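Local coordinates for protein putative pore-forming toxin (Bacteroides vulgatus ATCC 8482, PDB 3KOG) that is of unverified function but is a putative pore-forming toxin, a largely beta-stranded protein that probably acts at membranes, at residues Ala82-Ala87 with Asn217-Pro222. Sequence-based numbering, arbitrary orientation. Where two conformers were deposited one is given.
Sequences AGQFGA and NTIVSP
An antiparallel strand pairing, in which the start of strand 85-94 runs beside strand 207-225, is fixed by Phe85 and Val220. The axes of strands 85-87 and 217-222 approach to 4.7 Å, with 172° between their N-to-C directions, and the two residues exchange both backbone bonds of a hydrogen-bonded pair: Phe85 N to Val220 O at 2.9 Å and Val220 N to Phe85 O at 2.8 Å. Flanking CA-H...O contacts, from Gln84 CA to Val220 O and from Ile219 CA to Phe85 O, add to the same two carbonyls.

Toward Ala87 the direct ladder gives way. Ala87 N stands 3.7 Å from Thr218 O, and a water that donates to Ala87 O and accepts from Thr218 N fills the place of a backbone bond. Ala87 O also receives Asn217 ND2 at 3.2 Å, a bent bond (147° at the hydrogen) whose donor stands above the carbonyl plane. With chi1 at 70°, Asn217 CG lies between the backbone N and the carbonyl carbon, which turns ND2 to Ala87 O.

At the other end, Gln84 reaches across to the partner strand, its chain extended beyond CG, and NE2 meets Ser221 OG at 2.7 Å, almost straight and in the amide plane. OE1 accepts from Lys81 N, so both ends of the amide are held, and a bound methylpentanediol, probably from the crystallisation liquor, also hydrogen-bonds NE2. Pro222 CD lies 3.1 Å from Gly83 O in the loop leading into strand 85-94, while a second water joins Ala82 O to Pro222 O.

Phe85 and Val220 share one face, where both touch Tyr132 of strand 126-143. Strand 85-94 also pairs in parallel with strand 18-27, and strand 207-225 antiparallel with strands 126-143 and 179-198, making this an interior antiparallel junction of a mixed beta-sheet.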
# COMPACT_ATOMS: atom_id res chain seq x y z
N ALA A 82 -3.35 10.41 12.62
CA ALA A 82 -4.43 9.75 13.33
C ALA A 82 -5.62 9.45 12.42
O ALA A 82 -6.10 10.31 11.63
CB ALA A 82 -4.82 10.61 14.57
N GLY A 83 -6.06 8.20 12.50
CA GLY A 83 -7.20 7.70 11.72
C GLY A 83 -7.00 7.32 10.28
O GLY A 83 -7.91 6.76 9.70
N GLN A 84 -5.87 7.64 9.68
CA GLN A 84 -5.65 7.31 8.32
C GLN A 84 -5.42 5.80 8.19
O GLN A 84 -4.84 5.15 9.06
CB GLN A 84 -4.47 8.08 7.72
CG GLN A 84 -4.71 9.54 7.60
CD GLN A 84 -3.64 10.21 6.76
OE1 GLN A 84 -2.51 10.41 7.23
NE2 GLN A 84 -4.00 10.60 5.52
N PHE A 85 -5.91 5.26 7.09
CA PHE A 85 -5.79 3.85 6.80
C PHE A 85 -5.37 3.65 5.36
O PHE A 85 -6.01 4.14 4.41
CB PHE A 85 -7.12 3.13 7.08
CG PHE A 85 -7.06 1.69 6.64
CD1 PHE A 85 -6.35 0.75 7.38
CD2 PHE A 85 -7.55 1.32 5.38
CE1 PHE A 85 -6.21 -0.60 6.94
CE2 PHE A 85 -7.40 -0.02 4.91
CZ PHE A 85 -6.74 -0.98 5.71
N GLY A 86 -4.33 2.83 5.16
CA GLY A 86 -3.84 2.48 3.84
C GLY A 86 -3.40 1.03 3.73
O GLY A 86 -3.22 0.35 4.75
N ALA A 87 -3.24 0.56 2.49
CA ALA A 87 -2.73 -0.77 2.25
C ALA A 87 -1.99 -0.74 0.91
O ALA A 87 -2.39 0.00 0.01
CB ALA A 87 -3.90 -1.78 2.20
N ASN A 217 -2.53 2.40 -5.12
CA ASN A 217 -3.08 1.97 -3.84
C ASN A 217 -3.91 3.10 -3.23
O ASN A 217 -3.87 4.22 -3.71
CB ASN A 217 -1.99 1.49 -2.86
CG ASN A 217 -1.11 2.59 -2.34
OD1 ASN A 217 -0.45 3.29 -3.09
ND2 ASN A 217 -1.09 2.76 -1.02
N THR A 218 -4.63 2.80 -2.17
CA THR A 218 -5.64 3.74 -1.67
C THR A 218 -5.40 4.03 -0.19
O THR A 218 -5.09 3.10 0.59
CB THR A 218 -7.01 3.19 -1.90
OG1 THR A 218 -7.22 2.92 -3.30
CG2 THR A 218 -8.13 4.15 -1.41
N ILE A 219 -5.45 5.34 0.14
CA ILE A 219 -5.43 5.83 1.53
C ILE A 219 -6.78 6.51 1.89
O ILE A 219 -7.28 7.35 1.11
CB ILE A 219 -4.24 6.74 1.74
CG1 ILE A 219 -2.92 5.93 1.62
CG2 ILE A 219 -4.30 7.41 3.12
CD1 ILE A 219 -1.67 6.84 1.61
N VAL A 220 -7.36 6.13 3.01
CA VAL A 220 -8.64 6.68 3.48
C VAL A 220 -8.32 7.54 4.73
O VAL A 220 -7.59 7.10 5.64
CB VAL A 220 -9.62 5.54 3.88
CG1 VAL A 220 -11.02 6.11 4.33
CG2 VAL A 220 -9.80 4.60 2.74
N SER A 221 -8.90 8.73 4.80
CA SER A 221 -8.54 9.73 5.82
C SER A 221 -9.82 10.32 6.38
O SER A 221 -10.36 11.26 5.79
CB SER A 221 -7.71 10.80 5.19
OG SER A 221 -6.54 10.27 4.59
N PRO A 222 -10.37 9.73 7.45
CA PRO A 222 -11.51 10.36 8.13
C PRO A 222 -11.05 11.64 8.83
O PRO A 222 -9.97 11.67 9.40
CB PRO A 222 -11.96 9.31 9.14
CG PRO A 222 -11.16 8.04 8.79
CD PRO A 222 -9.93 8.52 8.14
O HOH W 1 -7.54 10.62 9.18
O HOH W 2 -4.92 0.04 -1.22